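Local structure of choline dehydrogenase and related flavoproteins (Aspergillus oryzae, 3Q9T) at residues A[6-11]-A[29-34]; A[10-15]-A[262-267]. The protein is a formate oxidase of the glucose-methanol-choline oxidoreductase family that carries 8-formyl-FAD at its catalytic site. One frame throughout, in Å; residues are numbered along the deposited sequence.

Overall arrangement
Both contacts pair strands of one parallel sheet: contact 1 sets strand 9-12 beside strand 33-36, and contact 2 sets it beside strand 261-264, so V10 and I11 serve in both. Contact 1, which also takes in F7 from strand 6-7 of the neighbouring mixed sheet, lies farther out, its centre about 27 Å from that of the chain, against about 17 Å for contact 2; D8 and T32 are partly exposed, whereas every touching residue of contact 2 is buried. Residues 6-11 and 29-34 add an aromatic CH-pi contact and a threonine hydroxyl to the strand bonds, while 10-15 and 262-267 run from aliphatic packing into glycines and a glutamine at the adenine end of the cofactor.

Contact 1. Residues A[6-11]-A[29-34]; sequences HFDFVI and PNVTVL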
# COMPACT_ATOMS: atom_id res chain seq x y z
N HIS A 6 -24.92 36.73 -9.67
CA HIS A 6 -24.88 36.26 -11.06
C HIS A 6 -23.61 36.77 -11.74
O HIS A 6 -23.15 37.88 -11.48
CB HIS A 6 -26.10 36.76 -11.84
CG HIS A 6 -27.36 36.01 -11.55
ND1 HIS A 6 -28.09 35.38 -12.54
CD2 HIS A 6 -28.01 35.77 -10.38
CE1 HIS A 6 -29.14 34.79 -11.99
NE2 HIS A 6 -29.11 35.01 -10.69
N PHE A 7 -23.03 35.95 -12.61
CA PHE A 7 -21.89 36.37 -13.40
C PHE A 7 -22.10 35.79 -14.78
O PHE A 7 -22.77 34.76 -14.91
CB PHE A 7 -20.59 35.83 -12.81
CG PHE A 7 -20.35 36.26 -11.38
CD1 PHE A 7 -19.49 37.31 -11.10
CD2 PHE A 7 -20.97 35.61 -10.33
CE1 PHE A 7 -19.26 37.72 -9.79
CE2 PHE A 7 -20.75 36.01 -9.02
CZ PHE A 7 -19.89 37.07 -8.75
N ASP A 8 -21.56 36.44 -15.82
CA ASP A 8 -21.59 35.86 -17.17
C ASP A 8 -21.00 34.45 -17.19
O ASP A 8 -21.59 33.52 -17.77
CB ASP A 8 -20.83 36.75 -18.16
CG ASP A 8 -21.68 37.88 -18.72
OD1 ASP A 8 -22.88 37.96 -18.40
OD2 ASP A 8 -21.15 38.69 -19.51
N PHE A 9 -19.82 34.30 -16.59
CA PHE A 9 -19.14 33.01 -16.59
C PHE A 9 -18.65 32.64 -15.21
O PHE A 9 -18.04 33.47 -14.51
CB PHE A 9 -17.96 32.99 -17.56
CG PHE A 9 -18.36 33.17 -18.99
CD1 PHE A 9 -18.98 32.15 -19.68
CD2 PHE A 9 -18.12 34.37 -19.64
CE1 PHE A 9 -19.34 32.31 -20.99
CE2 PHE A 9 -18.49 34.55 -20.96
CZ PHE A 9 -19.10 33.52 -21.64
N VAL A 10 -18.91 31.40 -14.82
CA VAL A 10 -18.41 30.89 -13.54
C VAL A 10 -17.37 29.80 -13.83
O VAL A 10 -17.67 28.84 -14.53
CB VAL A 10 -19.54 30.31 -12.68
CG1 VAL A 10 -18.98 29.64 -11.45
CG2 VAL A 10 -20.55 31.42 -12.29
N ILE A 11 -16.15 29.98 -13.33
CA ILE A 11 -15.16 28.90 -13.39
C ILE A 11 -15.09 28.20 -12.03
O ILE A 11 -14.86 28.83 -10.99
CB ILE A 11 -13.76 29.38 -13.80
CG1 ILE A 11 -13.70 29.68 -15.31
CG2 ILE A 11 -12.70 28.32 -13.47
CD1 ILE A 11 -14.46 30.89 -15.73
N PRO A 29 -13.29 43.62 -20.85
CA PRO A 29 -13.37 44.14 -19.47
C PRO A 29 -14.82 44.22 -18.98
O PRO A 29 -15.06 44.31 -17.78
CB PRO A 29 -12.77 45.54 -19.60
CG PRO A 29 -12.92 45.90 -21.05
CD PRO A 29 -12.74 44.61 -21.79
N ASN A 30 -15.77 44.14 -19.91
CA ASN A 30 -17.18 44.18 -19.55
C ASN A 30 -17.79 42.83 -19.16
O ASN A 30 -18.90 42.78 -18.62
CB ASN A 30 -17.98 44.76 -20.71
CG ASN A 30 -17.54 46.16 -21.06
OD1 ASN A 30 -17.64 47.08 -20.25
ND2 ASN A 30 -17.04 46.32 -22.28
N VAL A 31 -17.10 41.75 -19.45
CA VAL A 31 -17.63 40.43 -19.14
C VAL A 31 -17.35 40.11 -17.67
O VAL A 31 -16.22 40.26 -17.21
CB VAL A 31 -17.06 39.36 -20.09
CG1 VAL A 31 -17.43 37.98 -19.63
CG2 VAL A 31 -17.55 39.62 -21.53
N THR A 32 -18.37 39.73 -16.91
CA THR A 32 -18.16 39.37 -15.50
C THR A 32 -17.81 37.90 -15.35
O THR A 32 -18.51 37.03 -15.87
CB THR A 32 -19.40 39.64 -14.64
OG1 THR A 32 -20.57 39.13 -15.31
CG2 THR A 32 -19.56 41.12 -14.35
N VAL A 33 -16.74 37.64 -14.62
CA VAL A 33 -16.26 36.28 -14.41
C VAL A 33 -16.08 36.00 -12.92
O VAL A 33 -15.47 36.81 -12.18
CB VAL A 33 -14.89 36.05 -15.14
CG1 VAL A 33 -14.44 34.58 -15.05
CG2 VAL A 33 -14.96 36.50 -16.59
N LEU A 34 -16.63 34.88 -12.48
CA LEU A 34 -16.41 34.42 -11.11
C LEU A 34 -15.51 33.19 -11.11
O LEU A 34 -15.70 32.30 -11.93
CB LEU A 34 -17.73 34.06 -10.42
CG LEU A 34 -17.63 33.22 -9.13
CD1 LEU A 34 -17.14 34.07 -7.96
CD2 LEU A 34 -18.96 32.57 -8.81
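The ring of F7 lies over L34: the CB of L34 sits 3.5 Å from the ring centroid, 12° off the ring normal, a CH-pi contact over the middle of one face. CD2 of L34 continues past the rim of that ring, 3.9 Å from F7 CE2, and at the same distance meets CG1 of V10, whose side chain lies alongside and points the same way. F9 is used differently. Its ring offers an edge, with CG1 of V31 near the ring plane and 3.7 Å from F9 CD2. Two residues on along the same face, CD1 of I11 packs against CG1 of V33.

The chain turns a corner at D8, and there a side chain joins in: the amide of D8 gives T32 OG1 a hydrogen bond of 2.9 Å, almost straight at 171°. With chi1 at 46°, OG1 is tucked between the backbone N and carbonyl carbon of T32, which turns it to the D8 amide. The next three bonds are a regular parallel ladder: F9 N to T32 O, L34 N to F9 O, and I11 N to L34 O, the last 2.7 Å long.

Farther out, T222 of strand 221-224 touches both F7 and L34, while F7 belongs to strand 6-7, which pairs with strand 253-258 of a second sheet. On the face of F9 and V33, helix 16-25 lies over the sheet: L25 meets F9, while A22 meets I11 and V33. H573 adds an edge-to-face ring contact to F9, and Y577 touches both F9 and V31, bringing the C-terminal end of the chain over this corner. Strand 9-12, helix 16-25 and strand 33-36 form the opening beta-alpha-beta unit of a Rossmann-type FAD-binding domain, as expected in GMC oxidoreductases.

Contact 2. Residues A[10-15]-A[262-267]; sequences VIVGGG and VILSQG. With FAY ([(2R,3S,4R,5R)-5-(6-amino-9H-purin-9-yl)-3,4-dihydroxytetrahydrofuran-2-yl]methyl (2R,3S,4S)-5-(8-formyl-7-methyl-2,4-dioxo-3,4-dihydrobenzo[g]pteridin-10(2H)-yl)-2,3,4-trihydroxypentyl dihydrogen diphosphate), chain D.
I263 lies between V10 and V12 in the backbone ladder, its N bonding to V10 O and its O accepting from V12 N, both at 2.9 Å. The third rung, S265 N to V12 O, is equally long but bent to 153° at the hydrogen, with the donor tilted 28° from the carbonyl plane, as the second chain leaves the strand. CA-H...O contacts, such as I11 CA to I263 O, lie between the rungs.

Apolar packing covers both faces. V12 does most of it: CG2 approaches CG1 of V262 at 4.0 Å, while CG1, set anti to the backbone N (chi1 -179°), meets CD1 of L264. On the other face I11 and I263 touch through their CD1 atoms, beneath A22 and V21 of helix 16-25.

The strand then opens into G13, G14 and G15, which with G18 fit the GxGxxG pattern of a Rossmann-type dinucleotide fold. G13 CA lies 4.2 Å from Q266 CG; G14 centres an inverse gamma turn, and G15 is the N-cap of helix 16-25. G15 CA lies 3.2 Å from O5B of FAY, so the backbone itself comes up against the cofactor.

The polar side chains find their hydrogen-bond partners outside the pair: S265 OG bonds to A541 O, and Q266 OE1, which also comes within 3.4 Å of V12 CG1, to S229 OG. Extended beyond CG, Q266 carries its amide to the adenine, with CD of Q266 3.4 Å from C5A of the FAY adenine; the backbone carbonyl S265 O approaches C5B of the adjoining ribose.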
# COMPACT_ATOMS: atom_id res chain seq x y z
N VAL A 10 -18.91 31.40 -14.82
CA VAL A 10 -18.41 30.89 -13.54
C VAL A 10 -17.37 29.80 -13.83
O VAL A 10 -17.67 28.84 -14.53
CB VAL A 10 -19.54 30.31 -12.68
CG1 VAL A 10 -18.98 29.64 -11.45
CG2 VAL A 10 -20.55 31.42 -12.29
N ILE A 11 -16.15 29.98 -13.33
CA ILE A 11 -15.16 28.90 -13.39
C ILE A 11 -15.09 28.20 -12.03
O ILE A 11 -14.86 28.83 -10.99
CB ILE A 11 -13.76 29.38 -13.80
CG1 ILE A 11 -13.70 29.68 -15.31
CG2 ILE A 11 -12.70 28.32 -13.47
CD1 ILE A 11 -14.46 30.89 -15.73
N VAL A 12 -15.32 26.89 -12.04
CA VAL A 12 -15.32 26.09 -10.82
C VAL A 12 -13.99 25.38 -10.69
O VAL A 12 -13.76 24.36 -11.34
CB VAL A 12 -16.45 25.04 -10.86
CG1 VAL A 12 -16.48 24.22 -9.58
CG2 VAL A 12 -17.79 25.74 -11.06
N GLY A 13 -13.12 25.93 -9.84
CA GLY A 13 -11.77 25.44 -9.69
C GLY A 13 -10.79 26.41 -10.34
O GLY A 13 -10.66 26.44 -11.55
N GLY A 14 -10.12 27.23 -9.52
CA GLY A 14 -9.16 28.19 -10.03
C GLY A 14 -7.78 27.58 -10.25
O GLY A 14 -6.78 28.07 -9.74
N GLY A 15 -7.73 26.50 -11.02
CA GLY A 15 -6.48 25.82 -11.28
C GLY A 15 -5.81 26.21 -12.58
O GLY A 15 -5.97 27.34 -13.08
N VAL A 262 -21.13 27.79 -17.30
CA VAL A 262 -20.27 27.31 -16.24
C VAL A 262 -19.16 26.45 -16.85
O VAL A 262 -19.40 25.58 -17.69
CB VAL A 262 -21.06 26.51 -15.20
CG1 VAL A 262 -20.12 25.73 -14.29
CG2 VAL A 262 -21.93 27.46 -14.40
N ILE A 263 -17.93 26.74 -16.44
CA ILE A 263 -16.80 25.92 -16.85
C ILE A 263 -16.22 25.17 -15.64
O ILE A 263 -15.74 25.78 -14.68
CB ILE A 263 -15.68 26.72 -17.56
CG1 ILE A 263 -16.22 27.52 -18.76
CG2 ILE A 263 -14.62 25.76 -18.06
CD1 ILE A 263 -16.94 28.80 -18.40
N LEU A 264 -16.28 23.85 -15.71
CA LEU A 264 -15.78 23.00 -14.64
C LEU A 264 -14.30 22.69 -14.87
O LEU A 264 -13.94 22.08 -15.87
CB LEU A 264 -16.61 21.72 -14.57
CG LEU A 264 -16.17 20.67 -13.53
CD1 LEU A 264 -16.01 21.29 -12.16
CD2 LEU A 264 -17.18 19.50 -13.50
N SER A 265 -13.47 23.15 -13.94
CA SER A 265 -12.02 23.03 -14.01
C SER A 265 -11.42 22.49 -12.70
O SER A 265 -10.40 23.00 -12.20
CB SER A 265 -11.42 24.42 -14.31
OG SER A 265 -11.93 24.96 -15.53
N GLN A 266 -12.03 21.47 -12.12
CA GLN A 266 -11.58 21.03 -10.79
C GLN A 266 -10.47 19.99 -10.88
O GLN A 266 -10.03 19.47 -9.86
CB GLN A 266 -12.75 20.54 -9.93
CG GLN A 266 -13.66 21.65 -9.41
CD GLN A 266 -14.50 21.20 -8.22
OE1 GLN A 266 -14.95 22.01 -7.42
NE2 GLN A 266 -14.71 19.89 -8.10
N GLY A 267 -10.00 19.70 -12.09
CA GLY A 267 -8.88 18.79 -12.28
C GLY A 267 -9.33 17.35 -12.47
O GLY A 267 -10.49 17.02 -12.19
P FAY D . -5.64 21.12 -14.08
N1 FAY D . 3.29 18.87 -15.58
C2 FAY D . 4.32 19.45 -16.32
O2 FAY D . 4.12 19.83 -17.46
N3 FAY D . 5.40 20.01 -15.66
C4 FAY D . 5.74 19.52 -14.43
O4 FAY D . 6.96 19.41 -14.17
N5 FAY D . 5.03 18.45 -12.42
C6 FAY D . 4.28 17.91 -10.26
C7 FAY D . 3.26 17.69 -9.34
C8 FAY D . 1.93 17.72 -9.78
O8 FAY D . -0.29 17.89 -9.05
C9 FAY D . 1.64 18.08 -11.10
PA FAY D . -5.52 21.68 -11.31
C1' FAY D . 0.95 18.54 -13.92
C10 FAY D . 3.48 18.58 -14.25
N10 FAY D . 2.38 18.38 -13.40
N1A FAY D . -14.01 22.75 -4.49
O1A FAY D . -5.24 20.78 -10.14
C1B FAY D . -9.60 23.19 -7.32
O1P FAY D . -6.16 22.49 -14.46
C2' FAY D . 0.50 20.02 -13.92
O2' FAY D . 0.90 20.58 -12.72
C2A FAY D . -13.35 23.91 -4.86
O2A FAY D . -4.36 22.53 -11.71
C2B FAY D . -8.20 22.80 -6.89
O2B FAY D . -7.81 23.36 -5.65
O2P FAY D . -6.30 20.04 -14.92
C3' FAY D . -0.97 20.45 -14.22
O3' FAY D . -1.48 21.52 -13.43
N3A FAY D . -12.19 23.85 -5.61
C3B FAY D . -7.38 23.36 -8.03
O3B FAY D . -7.15 24.73 -7.79
O3P FAY D . -6.02 20.80 -12.55
C4' FAY D . -1.99 19.34 -14.18
O4' FAY D . -1.46 18.29 -14.98
C4A FAY D . -11.70 22.65 -5.99
C4B FAY D . -8.30 23.28 -9.22
O4B FAY D . -9.60 23.04 -8.71
C4X FAY D . 4.77 18.79 -13.72
C5' FAY D . -3.37 19.83 -14.70
O5' FAY D . -4.01 20.99 -14.14
C5A FAY D . -12.35 21.47 -5.65
C5B FAY D . -7.87 22.17 -10.17
O5B FAY D . -6.77 22.64 -10.90
C5X FAY D . 3.99 18.05 -11.61
C6A FAY D . -13.51 21.52 -4.88
N6A FAY D . -14.09 20.38 -4.47
N7A FAY D . -11.65 20.44 -6.16
C7M FAY D . 3.64 17.25 -7.95
C8A FAY D . -10.58 20.92 -6.84
C8M FAY D . 0.88 17.87 -8.75
C9A FAY D . 2.66 18.21 -12.04
N9A FAY D . -10.60 22.28 -6.73